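PDB 2YZK: orotate phosphoribosyltransferase from Aeropyrum pernix, which probably catalyses the magnesium-dependent transfer of a ribosyl phosphate group from 5-phosphoribose 1-diphosphate to orotate, forming orotidine monophosphate in pyrimidine biosynthesis. Local coordinates for residues A[12-17]-A[24-29]; A[44-49]-A[77-82]; A[108-113]-A[136-141]; A[142-147]-A[158-163]. All blocks are in the same frame, centred on the assembly; numbering follows the deposited sequence.

Contact 1. Residues A[12-17]-A[24-29]; sequences VLRGDF and RSSVYI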
loop_
_atom_site.group_PDB
_atom_site.type_symbol
_atom_site.label_atom_id
_atom_site.label_comp_id
_atom_site.label_asym_id
_atom_site.label_seq_id
_atom_site.Cartn_x
_atom_site.Cartn_y
_atom_site.Cartn_z
ATOM N N VAL A 12 2.920 2.586 -19.816
ATOM C CA VAL A 12 4.053 2.393 -20.709
ATOM C C VAL A 12 4.083 3.686 -21.511
ATOM O O VAL A 12 3.229 3.911 -22.368
ATOM C CB VAL A 12 3.848 1.185 -21.647
ATOM C CG1 VAL A 12 5.010 1.073 -22.613
ATOM C CG2 VAL A 12 3.736 -0.091 -20.824
ATOM N N LEU A 13 5.056 4.540 -21.210
ATOM C CA LEU A 13 5.175 5.834 -21.866
ATOM C C LEU A 13 6.399 5.984 -22.759
ATOM O O LEU A 13 7.518 5.653 -22.370
ATOM C CB LEU A 13 5.197 6.941 -20.809
ATOM C CG LEU A 13 5.349 8.385 -21.291
ATOM C CD1 LEU A 13 4.078 8.820 -22.005
ATOM C CD2 LEU A 13 5.624 9.295 -20.101
ATOM N N ARG A 14 6.164 6.504 -23.960
ATOM C CA ARG A 14 7.222 6.740 -24.929
ATOM C C ARG A 14 7.912 8.056 -24.576
ATOM O O ARG A 14 7.251 9.034 -24.228
ATOM C CB ARG A 14 6.628 6.851 -26.333
ATOM C CG ARG A 14 7.666 6.955 -27.435
ATOM C CD ARG A 14 8.087 5.581 -27.897
ATOM N NE ARG A 14 9.226 5.628 -28.804
ATOM C CZ ARG A 14 9.593 4.616 -29.581
ATOM N NH1 ARG A 14 8.905 3.480 -29.563
ATOM N NH2 ARG A 14 10.649 4.739 -30.372
ATOM N N GLY A 15 9.237 8.084 -24.670
ATOM C CA GLY A 15 9.964 9.301 -24.358
ATOM C C GLY A 15 11.467 9.130 -24.417
ATOM O O GLY A 15 11.986 8.292 -25.154
ATOM N N ASP A 16 12.172 9.936 -23.636
ATOM C CA ASP A 16 13.624 9.881 -23.589
ATOM C C ASP A 16 13.985 9.930 -22.115
ATOM O O ASP A 16 13.943 10.989 -21.489
ATOM C CB ASP A 16 14.209 11.076 -24.348
ATOM C CG ASP A 16 15.718 11.037 -24.427
ATOM O OD1 ASP A 16 16.310 9.965 -24.187
ATOM O OD2 ASP A 16 16.314 12.088 -24.746
ATOM N N PHE A 17 14.332 8.773 -21.563
ATOM C CA PHE A 17 14.639 8.672 -20.145
ATOM C C PHE A 17 15.985 8.039 -19.840
ATOM O O PHE A 17 16.634 7.459 -20.708
ATOM C CB PHE A 17 13.547 7.847 -19.455
ATOM C CG PHE A 17 12.153 8.188 -19.907
ATOM C CD1 PHE A 17 11.493 9.304 -19.402
ATOM C CD2 PHE A 17 11.515 7.414 -20.873
ATOM C CE1 PHE A 17 10.216 9.645 -19.852
ATOM C CE2 PHE A 17 10.237 7.748 -21.333
ATOM C CZ PHE A 17 9.588 8.866 -20.820
ATOM N N ARG A 24 19.987 4.370 -21.176
ATOM C CA ARG A 24 19.069 5.347 -21.752
ATOM C C ARG A 24 17.916 4.515 -22.297
ATOM O O ARG A 24 18.138 3.448 -22.865
ATOM C CB ARG A 24 19.739 6.119 -22.889
ATOM C CG ARG A 24 18.878 7.231 -23.462
ATOM C CD ARG A 24 19.566 7.923 -24.626
ATOM N NE ARG A 24 18.748 9.002 -25.173
ATOM C CZ ARG A 24 19.017 9.635 -26.309
ATOM N NH1 ARG A 24 20.084 9.293 -27.020
ATOM N NH2 ARG A 24 18.223 10.609 -26.732
ATOM N N SER A 25 16.690 5.000 -22.134
ATOM C CA SER A 25 15.524 4.250 -22.581
ATOM C C SER A 25 14.487 5.115 -23.284
ATOM O O SER A 25 14.311 6.283 -22.948
ATOM C CB SER A 25 14.880 3.560 -21.374
ATOM O OG SER A 25 13.715 2.844 -21.741
ATOM N N SER A 26 13.807 4.528 -24.263
ATOM C CA SER A 26 12.765 5.226 -25.001
ATOM C C SER A 26 11.422 4.978 -24.315
ATOM O O SER A 26 10.391 5.501 -24.741
ATOM C CB SER A 26 12.695 4.723 -26.447
ATOM O OG SER A 26 12.290 3.362 -26.501
ATOM N N VAL A 27 11.441 4.177 -23.253
ATOM C CA VAL A 27 10.212 3.865 -22.530
ATOM C C VAL A 27 10.324 4.041 -21.017
ATOM O O VAL A 27 11.365 3.765 -20.421
ATOM C CB VAL A 27 9.756 2.408 -22.812
ATOM C CG1 VAL A 27 10.816 1.428 -22.330
ATOM C CG2 VAL A 27 8.418 2.131 -22.128
ATOM N N TYR A 28 9.239 4.519 -20.414
ATOM C CA TYR A 28 9.168 4.691 -18.972
ATOM C C TYR A 28 8.008 3.812 -18.526
ATOM O O TYR A 28 6.903 3.905 -19.067
ATOM C CB TYR A 28 8.878 6.138 -18.578
ATOM C CG TYR A 28 8.995 6.354 -17.085
ATOM C CD1 TYR A 28 10.238 6.567 -16.496
ATOM C CD2 TYR A 28 7.874 6.285 -16.256
ATOM C CE1 TYR A 28 10.371 6.706 -15.116
ATOM C CE2 TYR A 28 7.994 6.422 -14.869
ATOM C CZ TYR A 28 9.250 6.632 -14.308
ATOM O OH TYR A 28 9.393 6.761 -12.944
ATOM N N ILE A 29 8.265 2.959 -17.546
ATOM C CA ILE A 29 7.248 2.048 -17.044
ATOM C C ILE A 29 6.727 2.511 -15.692
ATOM O O ILE A 29 7.505 2.881 -14.815
ATOM C CB ILE A 29 7.816 0.615 -16.899
ATOM C CG1 ILE A 29 8.187 0.053 -18.272
ATOM C CG2 ILE A 29 6.815 -0.274 -16.204
ATOM C CD1 ILE A 29 7.043 -0.624 -19.019
#
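Leu13 and Tyr28 form an antiparallel hydrogen-bonded pair, Leu13 N reaching Tyr28 O over 2.9 Å in a nearly straight bond while Tyr28 N returns one to Leu13 O. Around them strands 12-14 and 27-29 run at 156°, with Val12 facing Ile29 and Arg14 facing Val27 as non-hydrogen-bonded pairs. Beyond Arg14 the register slips by one residue in a beta bulge; Gly15 N meets Ser26 O at 2.8 Å, and Phe17 and Ser25 then resume pairing with two backbone bonds. Strand 24-29 lies between strands 12-14 and 16-18 in a small antiparallel sheet and forms a hairpin with strand 16-18. Ile29 packs close to Arg145, a predicted orotate-binding residue, so the sheet is consistent with the hood over the base end of a type I phosphoribosyltransferase site.

Phe17 holds CG anti to its carbonyl carbon (chi1 -43°), which lays the ring across Tyr28; Tyr28 CB sits over one face, 3.6 Å from the centroid of the Phe17 ring, and the Tyr28 ring turns its edge to the Phe17 face. Gly15 has no CB to strike Phe17 CZ. Were Phe17 an alanine, Tyr28 would probably lose the ring that its CB and ring edge rest against. Farther out, Arg24 grips Asp16 side-on: Arg24 NE meets Asp16 OD1 at 2.8 Å close to the guanidinium plane, whereas Arg24 NH2 reaches Asp16 OD2 from above the carboxylate, the two planes standing 47° apart. On the opposite face of the sheet from Phe17, Val12 CG1 touches Val27 CG2 at 3.6 Å, and Trp175 packs on both valines.

Contact 2. Residues A[44-49]-A[77-82]; sequences ALDLLL and ALRLSK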
loop_
_atom_site.group_PDB
_atom_site.type_symbol
_atom_site.label_atom_id
_atom_site.label_comp_id
_atom_site.label_asym_id
_atom_site.label_seq_id
_atom_site.Cartn_x
_atom_site.Cartn_y
_atom_site.Cartn_z
ATOM N N ALA A 44 -5.272 -6.723 -13.798
ATOM C CA ALA A 44 -3.950 -6.990 -13.240
ATOM C C ALA A 44 -4.026 -7.969 -12.080
ATOM O O ALA A 44 -3.225 -8.896 -11.993
ATOM C CB ALA A 44 -3.307 -5.684 -12.771
ATOM N N LEU A 45 -4.988 -7.758 -11.189
ATOM C CA LEU A 45 -5.143 -8.631 -10.037
ATOM C C LEU A 45 -5.479 -10.052 -10.463
ATOM O O LEU A 45 -4.943 -11.012 -9.908
ATOM C CB LEU A 45 -6.232 -8.102 -9.101
ATOM C CG LEU A 45 -5.858 -6.884 -8.256
ATOM C CD1 LEU A 45 -7.072 -6.439 -7.466
ATOM C CD2 LEU A 45 -4.705 -7.227 -7.312
ATOM N N ASP A 46 -6.361 -10.190 -11.446
ATOM C CA ASP A 46 -6.735 -11.517 -11.906
ATOM C C ASP A 46 -5.540 -12.248 -12.501
ATOM O O ASP A 46 -5.377 -13.451 -12.299
ATOM C CB ASP A 46 -7.869 -11.438 -12.931
ATOM C CG ASP A 46 -9.168 -10.946 -12.319
ATOM O OD1 ASP A 46 -9.431 -11.274 -11.141
ATOM O OD2 ASP A 46 -9.931 -10.244 -13.013
ATOM N N LEU A 47 -4.703 -11.520 -13.233
ATOM C CA LEU A 47 -3.521 -12.126 -13.836
ATOM C C LEU A 47 -2.506 -12.514 -12.759
ATOM O O LEU A 47 -1.835 -13.537 -12.872
ATOM C CB LEU A 47 -2.891 -11.162 -14.849
ATOM C CG LEU A 47 -3.699 -10.940 -16.136
ATOM C CD1 LEU A 47 -3.037 -9.862 -16.977
ATOM C CD2 LEU A 47 -3.801 -12.250 -16.915
ATOM N N LEU A 48 -2.394 -11.698 -11.715
ATOM C CA LEU A 48 -1.473 -11.992 -10.618
ATOM C C LEU A 48 -1.923 -13.255 -9.876
ATOM O O LEU A 48 -1.103 -14.090 -9.494
ATOM C CB LEU A 48 -1.404 -10.813 -9.637
ATOM C CG LEU A 48 -0.566 -9.618 -10.108
ATOM C CD1 LEU A 48 -0.915 -8.391 -9.300
ATOM C CD2 LEU A 48 0.914 -9.944 -9.975
ATOM N N LEU A 49 -3.229 -13.386 -9.674
ATOM C CA LEU A 49 -3.766 -14.549 -8.977
ATOM C C LEU A 49 -3.494 -15.785 -9.812
ATOM O O LEU A 49 -3.115 -16.833 -9.293
ATOM C CB LEU A 49 -5.273 -14.374 -8.742
ATOM C CG LEU A 49 -5.598 -13.355 -7.644
ATOM C CD1 LEU A 49 -7.065 -12.971 -7.665
ATOM C CD2 LEU A 49 -5.205 -13.958 -6.294
ATOM N N ALA A 77 -4.335 -9.779 -0.815
ATOM C CA ALA A 77 -4.631 -10.325 0.504
ATOM C C ALA A 77 -6.131 -10.256 0.786
ATOM O O ALA A 77 -6.710 -11.207 1.312
ATOM C CB ALA A 77 -3.843 -9.565 1.578
ATOM N N LEU A 78 -6.766 -9.141 0.430
ATOM C CA LEU A 78 -8.204 -8.998 0.649
ATOM C C LEU A 78 -8.986 -9.989 -0.222
ATOM O O LEU A 78 -9.942 -10.618 0.240
ATOM C CB LEU A 78 -8.656 -7.563 0.339
ATOM C CG LEU A 78 -10.137 -7.229 0.589
ATOM C CD1 LEU A 78 -10.499 -7.497 2.047
ATOM C CD2 LEU A 78 -10.400 -5.773 0.235
ATOM N N ARG A 79 -8.576 -10.127 -1.481
ATOM C CA ARG A 79 -9.251 -11.047 -2.396
ATOM C C ARG A 79 -9.156 -12.479 -1.880
ATOM O O ARG A 79 -10.090 -13.266 -2.027
ATOM C CB ARG A 79 -8.631 -10.972 -3.799
ATOM C CG ARG A 79 -8.965 -9.709 -4.600
ATOM C CD ARG A 79 -10.415 -9.712 -5.078
ATOM N NE ARG A 79 -10.674 -10.804 -6.012
ATOM C CZ ARG A 79 -10.260 -10.829 -7.276
ATOM N NH1 ARG A 79 -9.568 -9.815 -7.773
ATOM N NH2 ARG A 79 -10.521 -11.881 -8.040
ATOM N N LEU A 80 -8.028 -12.812 -1.269
ATOM C CA LEU A 80 -7.807 -14.162 -0.761
ATOM C C LEU A 80 -8.159 -14.327 0.715
ATOM O O LEU A 80 -8.007 -15.416 1.274
ATOM C CB LEU A 80 -6.343 -14.560 -0.994
ATOM C CG LEU A 80 -5.893 -14.564 -2.461
ATOM C CD1 LEU A 80 -4.384 -14.759 -2.551
ATOM C CD2 LEU A 80 -6.628 -15.662 -3.205
ATOM N N SER A 81 -8.641 -13.257 1.339
ATOM C CA SER A 81 -8.993 -13.292 2.756
ATOM C C SER A 81 -7.796 -13.796 3.556
ATOM O O SER A 81 -7.941 -14.599 4.476
ATOM C CB SER A 81 -10.196 -14.216 2.991
ATOM O OG SER A 81 -11.333 -13.758 2.283
ATOM N N LYS A 82 -6.612 -13.311 3.192
ATOM C CA LYS A 82 -5.375 -13.707 3.853
ATOM C C LYS A 82 -4.687 -12.552 4.564
ATOM O O LYS A 82 -4.942 -11.388 4.270
ATOM C CB LYS A 82 -4.390 -14.277 2.831
ATOM C CG LYS A 82 -4.752 -15.639 2.292
ATOM C CD LYS A 82 -3.759 -16.060 1.219
ATOM C CE LYS A 82 -4.059 -17.455 0.690
ATOM N NZ LYS A 82 -3.915 -18.493 1.739
HETATM O O HOH W 1 -9.871 -13.772 -10.366
#
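Arg79, on helix 70-80, reaches across with a folded chain to Leu45, Asp46 and Leu49 of helix 38-58, and its path explains most of this contact. The bond from CA to CB already heads for the other helix. CG lies anti to the carbonyl carbon (chi1 -73°), and further bends about the CB-CG and CG-CD bonds fold CD and NE round to present the guanidinium. Its NH1 comes 4.0 Å from Leu45 CB. NH2 makes a weak but fairly straight hydrogen bond to Asp46 OD1 at 3.3 Å, part of a salt bridge; OD1 lies at the guanidinium edge, in plane, while the carboxylate itself is turned 82° from that plane. Water 1 joins the same edge, donating to Asp46 OD1 at 2.7 Å and weakly accepting from Arg79 NH2, so that a second route supports a long ionic contact.

One face of the guanidinium rests on Leu49, whose CD1 is 3.6 Å from Arg79 NH2. The other branch of that leucine, CD2, meets Leu80 CD2 at 3.8 Å as the two side chains slide past each other. Cutting Leu49 back to an alanine is likely to leave this guanidinium face without its apolar support and take away one of the apolar neighbours of Leu80. Just beyond, Ser81 takes positive phi and ends the helix in a Schellman motif, with Lys82 N bonded to Ala77 O at 2.8 Å.

The contact forms part of the dimer interface, where Leu78 of the second subunit packs on both Leu45 and Arg79. Within the chain Leu49 packs on Leu76 and Leu56, while Leu48, turned elsewhere, lies against Leu142 and Val163 at the sheet ends.

Contact 3. Residues A[108-113]-A[136-141]; sequences RVVVVD and VGTALV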
loop_
_atom_site.group_PDB
_atom_site.type_symbol
_atom_site.label_atom_id
_atom_site.label_comp_id
_atom_site.label_asym_id
_atom_site.label_seq_id
_atom_site.Cartn_x
_atom_site.Cartn_y
_atom_site.Cartn_z
ATOM N N ARG A 108 4.661 -19.830 5.625
ATOM C CA ARG A 108 5.138 -19.643 4.266
ATOM C C ARG A 108 4.404 -18.480 3.606
ATOM O O ARG A 108 3.178 -18.411 3.644
ATOM C CB ARG A 108 4.929 -20.924 3.451
ATOM C CG ARG A 108 5.534 -20.872 2.054
ATOM C CD ARG A 108 5.225 -22.133 1.257
ATOM N NE ARG A 108 5.785 -22.068 -0.091
ATOM C CZ ARG A 108 7.081 -22.181 -0.371
ATOM N NH1 ARG A 108 7.961 -22.373 0.605
ATOM N NH2 ARG A 108 7.498 -22.095 -1.627
ATOM N N VAL A 109 5.157 -17.567 3.006
ATOM C CA VAL A 109 4.555 -16.411 2.354
ATOM C C VAL A 109 5.043 -16.235 0.922
ATOM O O VAL A 109 6.005 -16.873 0.494
ATOM C CB VAL A 109 4.882 -15.112 3.122
ATOM C CG1 VAL A 109 4.518 -15.264 4.583
ATOM C CG2 VAL A 109 6.360 -14.771 2.963
ATOM N N VAL A 110 4.362 -15.365 0.187
ATOM C CA VAL A 110 4.741 -15.035 -1.179
ATOM C C VAL A 110 4.945 -13.526 -1.178
ATOM O O VAL A 110 4.105 -12.789 -0.658
ATOM C CB VAL A 110 3.633 -15.388 -2.193
ATOM C CG1 VAL A 110 3.980 -14.828 -3.566
ATOM C CG2 VAL A 110 3.470 -16.900 -2.278
ATOM N N VAL A 111 6.065 -13.065 -1.727
ATOM C CA VAL A 111 6.327 -11.631 -1.782
ATOM C C VAL A 111 5.829 -11.087 -3.112
ATOM O O VAL A 111 5.900 -11.766 -4.137
ATOM C CB VAL A 111 7.825 -11.307 -1.635
ATOM C CG1 VAL A 111 8.287 -11.665 -0.245
ATOM C CG2 VAL A 111 8.631 -12.064 -2.664
ATOM N N VAL A 112 5.325 -9.856 -3.080
ATOM C CA VAL A 112 4.772 -9.218 -4.268
ATOM C C VAL A 112 5.339 -7.823 -4.516
ATOM O O VAL A 112 5.443 -7.004 -3.597
ATOM C CB VAL A 112 3.231 -9.094 -4.138
ATOM C CG1 VAL A 112 2.650 -8.380 -5.354
ATOM C CG2 VAL A 112 2.612 -10.471 -3.974
ATOM N N ASP A 113 5.706 -7.555 -5.766
ATOM C CA ASP A 113 6.215 -6.238 -6.140
ATOM C C ASP A 113 5.630 -5.931 -7.510
ATOM O O ASP A 113 5.253 -6.849 -8.238
ATOM C CB ASP A 113 7.746 -6.230 -6.204
ATOM C CG ASP A 113 8.329 -4.838 -5.991
ATOM O OD1 ASP A 113 7.549 -3.865 -5.918
ATOM O OD2 ASP A 113 9.568 -4.717 -5.892
ATOM N N VAL A 136 9.959 -18.295 2.448
ATOM C CA VAL A 136 9.519 -17.748 1.175
ATOM C C VAL A 136 10.357 -18.283 0.022
ATOM O O VAL A 136 11.588 -18.247 0.065
ATOM C CB VAL A 136 9.580 -16.196 1.202
ATOM C CG1 VAL A 136 10.929 -15.727 1.716
ATOM C CG2 VAL A 136 9.315 -15.640 -0.182
ATOM N N GLY A 137 9.682 -18.792 -1.004
ATOM C CA GLY A 137 10.391 -19.330 -2.152
ATOM C C GLY A 137 9.870 -18.794 -3.468
ATOM O O GLY A 137 10.364 -19.162 -4.531
ATOM N N THR A 138 8.872 -17.919 -3.396
ATOM C CA THR A 138 8.272 -17.344 -4.591
ATOM C C THR A 138 8.103 -15.831 -4.487
ATOM O O THR A 138 7.681 -15.313 -3.451
ATOM C CB THR A 138 6.876 -17.959 -4.847
ATOM O OG1 THR A 138 7.002 -19.377 -5.017
ATOM C CG2 THR A 138 6.233 -17.347 -6.088
ATOM N N ALA A 139 8.450 -15.137 -5.569
ATOM C CA ALA A 139 8.306 -13.688 -5.667
ATOM C C ALA A 139 7.430 -13.490 -6.899
ATOM O O ALA A 139 7.692 -14.064 -7.960
ATOM C CB ALA A 139 9.662 -13.013 -5.855
ATOM N N LEU A 140 6.392 -12.678 -6.750
ATOM C CA LEU A 140 5.440 -12.439 -7.816
ATOM C C LEU A 140 5.403 -10.966 -8.200
ATOM O O LEU A 140 5.291 -10.103 -7.336
ATOM C CB LEU A 140 4.060 -12.908 -7.337
ATOM C CG LEU A 140 2.814 -12.525 -8.129
ATOM C CD1 LEU A 140 2.852 -13.200 -9.482
ATOM C CD2 LEU A 140 1.571 -12.940 -7.342
ATOM N N VAL A 141 5.516 -10.687 -9.496
ATOM C CA VAL A 141 5.476 -9.315 -9.986
ATOM C C VAL A 141 4.601 -9.226 -11.233
ATOM O O VAL A 141 4.290 -10.238 -11.859
ATOM C CB VAL A 141 6.888 -8.772 -10.342
ATOM C CG1 VAL A 141 7.807 -8.867 -9.135
ATOM C CG2 VAL A 141 7.471 -9.542 -11.519
HETATM O O HOH W 2 6.857 -18.787 -1.327
#
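Val111 places CG1 anti to its carbonyl carbon (chi1 -67°), which swings CG2 between N and C and presses it against Ala139, 3.4 Å from Ala139 CA, tighter than an ordinary carbon contact. Val136 is rotated differently: with chi1 at 49° its CG2 stands anti to the backbone N and crosses Val111 CG1 at 4.1 Å. On this face Val111 and Val136 both go under helix 120-131, meeting Ile126.

Strands 108-113 and 135-141, whose short axes are inclined at 28°, are parallel neighbours in the central sheet, and helix 120-131 between them completes a beta-alpha-beta crossover of the type I phosphoribosyltransferase fold. The backbone bonds are shorter toward the C-terminal ends. Leu140 N meets Val111 O at 2.8 Å and Asp113 N meets Leu140 O at 3.0 Å, whereas Val111 N to Thr138 O has lengthened to 3.3 Å. At the other end the strands have parted, and water 2 takes the place of a direct bond: it donates to Val109 O at 2.8 Å and accepts from Gly137 N at the same length, lying over one face of the Arg108 guanidinium.

The opposite face of the sheet carries Val110, Val112, Thr138 and Leu140. Leu140 goes under helix 38-58, against Leu48, Val51 and Leu56, and the buried Thr138 OG1 is satisfied by Asp55. Asp113 touches Val141 through its CB, 3.9 Å from Val141 CG1, but its carboxylate leads away from the neighbouring strand, and the side chain touches Ser121; this residue begins the run 113-121 predicted to bind 5-phosphoribose 1-diphosphate in a site shared between the two subunits.

Contact 4. Residues A[142-147]-A[158-163]; sequences LVDRGE and VRLVSV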
loop_
_atom_site.group_PDB
_atom_site.type_symbol
_atom_site.label_atom_id
_atom_site.label_comp_id
_atom_site.label_asym_id
_atom_site.label_seq_id
_atom_site.Cartn_x
_atom_site.Cartn_y
_atom_site.Cartn_z
ATOM N N LEU A 142 4.200 -8.010 -11.576
ATOM C CA LEU A 142 3.379 -7.783 -12.756
ATOM C C LEU A 142 4.269 -7.800 -13.988
ATOM O O LEU A 142 3.969 -8.472 -14.978
ATOM C CB LEU A 142 2.670 -6.429 -12.664
ATOM C CG LEU A 142 1.423 -6.369 -11.785
ATOM C CD1 LEU A 142 1.023 -4.913 -11.580
ATOM C CD2 LEU A 142 0.294 -7.165 -12.443
ATOM N N VAL A 143 5.370 -7.064 -13.912
ATOM C CA VAL A 143 6.306 -6.976 -15.023
ATOM C C VAL A 143 7.754 -7.222 -14.624
ATOM O O VAL A 143 8.267 -6.628 -13.675
ATOM C CB VAL A 143 6.226 -5.588 -15.710
ATOM C CG1 VAL A 143 7.306 -5.471 -16.782
ATOM C CG2 VAL A 143 4.854 -5.394 -16.330
ATOM N N ASP A 144 8.411 -8.118 -15.352
ATOM C CA ASP A 144 9.816 -8.404 -15.099
ATOM C C ASP A 144 10.579 -7.738 -16.238
ATOM O O ASP A 144 10.323 -8.017 -17.408
ATOM C CB ASP A 144 10.062 -9.917 -15.088
ATOM C CG ASP A 144 11.536 -10.276 -14.943
ATOM O OD1 ASP A 144 12.336 -9.397 -14.558
ATOM O OD2 ASP A 144 11.892 -11.447 -15.206
ATOM N N ARG A 145 11.500 -6.841 -15.901
ATOM C CA ARG A 145 12.265 -6.158 -16.931
ATOM C C ARG A 145 13.181 -7.130 -17.662
ATOM O O ARG A 145 13.659 -6.835 -18.758
ATOM C CB ARG A 145 13.092 -5.024 -16.325
ATOM C CG ARG A 145 12.269 -3.851 -15.804
ATOM C CD ARG A 145 13.187 -2.683 -15.477
ATOM N NE ARG A 145 13.938 -2.284 -16.664
ATOM C CZ ARG A 145 13.497 -1.425 -17.579
ATOM N NH1 ARG A 145 12.309 -0.852 -17.442
ATOM N NH2 ARG A 145 14.234 -1.163 -18.649
ATOM N N GLY A 146 13.412 -8.292 -17.055
ATOM C CA GLY A 146 14.277 -9.289 -17.660
ATOM C C GLY A 146 15.710 -8.806 -17.686
ATOM O O GLY A 146 16.436 -8.997 -18.669
ATOM N N GLU A 147 16.125 -8.182 -16.591
ATOM C CA GLU A 147 17.474 -7.650 -16.496
ATOM C C GLU A 147 18.255 -8.167 -15.290
ATOM O O GLU A 147 18.911 -7.406 -14.574
ATOM C CB GLU A 147 17.407 -6.116 -16.519
ATOM C CG GLU A 147 16.818 -5.606 -17.844
ATOM C CD GLU A 147 16.547 -4.110 -17.878
ATOM O OE1 GLU A 147 16.642 -3.450 -16.825
ATOM O OE2 GLU A 147 16.224 -3.596 -18.972
ATOM N N VAL A 158 14.967 -18.421 -4.483
ATOM C CA VAL A 158 13.674 -17.788 -4.714
ATOM C C VAL A 158 13.327 -17.821 -6.204
ATOM O O VAL A 158 14.143 -17.460 -7.053
ATOM C CB VAL A 158 13.677 -16.328 -4.214
ATOM C CG1 VAL A 158 12.348 -15.659 -4.560
ATOM C CG2 VAL A 158 13.912 -16.299 -2.702
ATOM N N ARG A 159 12.118 -18.282 -6.510
ATOM C CA ARG A 159 11.646 -18.374 -7.887
ATOM C C ARG A 159 10.824 -17.140 -8.230
ATOM O O ARG A 159 9.793 -16.886 -7.606
ATOM C CB ARG A 159 10.778 -19.624 -8.072
ATOM C CG ARG A 159 10.242 -19.791 -9.487
ATOM C CD ARG A 159 9.135 -20.839 -9.573
ATOM N NE ARG A 159 8.018 -20.495 -8.700
ATOM C CZ ARG A 159 6.752 -20.841 -8.921
ATOM N NH1 ARG A 159 6.433 -21.548 -9.997
ATOM N NH2 ARG A 159 5.806 -20.478 -8.063
ATOM N N LEU A 160 11.283 -16.372 -9.213
ATOM C CA LEU A 160 10.568 -15.175 -9.635
ATOM C C LEU A 160 9.550 -15.556 -10.701
ATOM O O LEU A 160 9.876 -16.267 -11.652
ATOM C CB LEU A 160 11.540 -14.142 -10.221
ATOM C CG LEU A 160 10.915 -12.872 -10.820
ATOM C CD1 LEU A 160 10.324 -12.017 -9.705
ATOM C CD2 LEU A 160 11.970 -12.078 -11.584
ATOM N N VAL A 161 8.316 -15.098 -10.527
ATOM C CA VAL A 161 7.255 -15.349 -11.495
ATOM C C VAL A 161 6.667 -13.988 -11.867
ATOM O O VAL A 161 6.481 -13.131 -11.003
ATOM C CB VAL A 161 6.142 -16.242 -10.905
ATOM C CG1 VAL A 161 5.052 -16.452 -11.941
ATOM C CG2 VAL A 161 6.728 -17.585 -10.469
ATOM N N SER A 162 6.385 -13.782 -13.149
ATOM C CA SER A 162 5.836 -12.506 -13.591
ATOM C C SER A 162 4.653 -12.682 -14.526
ATOM O O SER A 162 4.553 -13.687 -15.228
ATOM C CB SER A 162 6.919 -11.695 -14.310
ATOM O OG SER A 162 7.368 -12.371 -15.475
ATOM N N VAL A 163 3.753 -11.706 -14.523
ATOM C CA VAL A 163 2.599 -11.755 -15.408
ATOM C C VAL A 163 3.115 -11.554 -16.828
ATOM O O VAL A 163 2.677 -12.229 -17.765
ATOM C CB VAL A 163 1.573 -10.651 -15.062
ATOM C CG1 VAL A 163 0.481 -10.602 -16.120
ATOM C CG2 VAL A 163 0.954 -10.941 -13.699
HETATM O O HOH W 3 9.904 -13.296 -14.523
#
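Leu142 and Val163 lie side by side and point the same way, Leu142 CD2 meeting Val163 CG2 at 4.0 Å. The beta carbon of Val163 is set snugly against the neighbouring backbone, 3.2 Å from Leu142 O. Both segments turn a corner here, and from this point residues 143-144 and 159-162 spread apart into different sheets, leaving side chains to span the distance.

Asp144 does most of the spanning. Its carboxylate carbon stands opposite the backbone N (chi1 175°), which carries the group out to the end of Leu160 while CB stays beside Ser162, 3.7 Å from Ser162 OG. The carboxylate crosses the end of Leu160, whose CD2 lies 3.7 Å from Asp144 OD2. Ser162 keeps OG between its backbone N and carbonyl carbon (chi1 62°), a rotation that directs the hydroxyl at water 3. That water donates to Asp144 OD2 at 2.8 Å and hydrogen-bonds Ser162 OG at 2.9 Å, bridging polar groups that do not meet directly.

The second carboxylate oxygen faces its own chain: Asp144 OD1 accepts from Gly146 N at 2.9 Å, the donor standing 76° out of the carboxylate plane, and closes an Asx turn. Bonds to both oxygens should restrain the carboxylate from turning. Gly146 itself has a positive phi, which suits glycine. Next to the turn Arg145 grips Glu147 side-on, Arg145 NE to Glu147 OE1 at 2.9 Å, and Glu147 has a second partner in Arg23. Arg145 is a predicted orotate-binding residue, and the Asx turn lies in the loop after the strand, which probably lines the orotate pocket of this phosphoribosyltransferase.

In the fold
The four contacts follow one another along the chain in series. Contact 1 stands apart in the small antiparallel sheet, its centre about 28 Å from that of contact 3 on the opposite side of the chain's centre. Contacts 2, 3 and 4 touch one another within the phosphoribosyltransferase domain. Contacts 3 and 4, with centres about 11 Å apart, share the parallel sheet, in which strands 135-141 and 159-162 are neighbours. Helix 38-58 of contact 2 covers them, Leu48 meeting both Leu140 and Leu142. Contacts 1 and 4 approach to about 4 Å at their nearest atoms without touching, consistent with the small sheet and the Arg145 loop flanking the predicted orotate site.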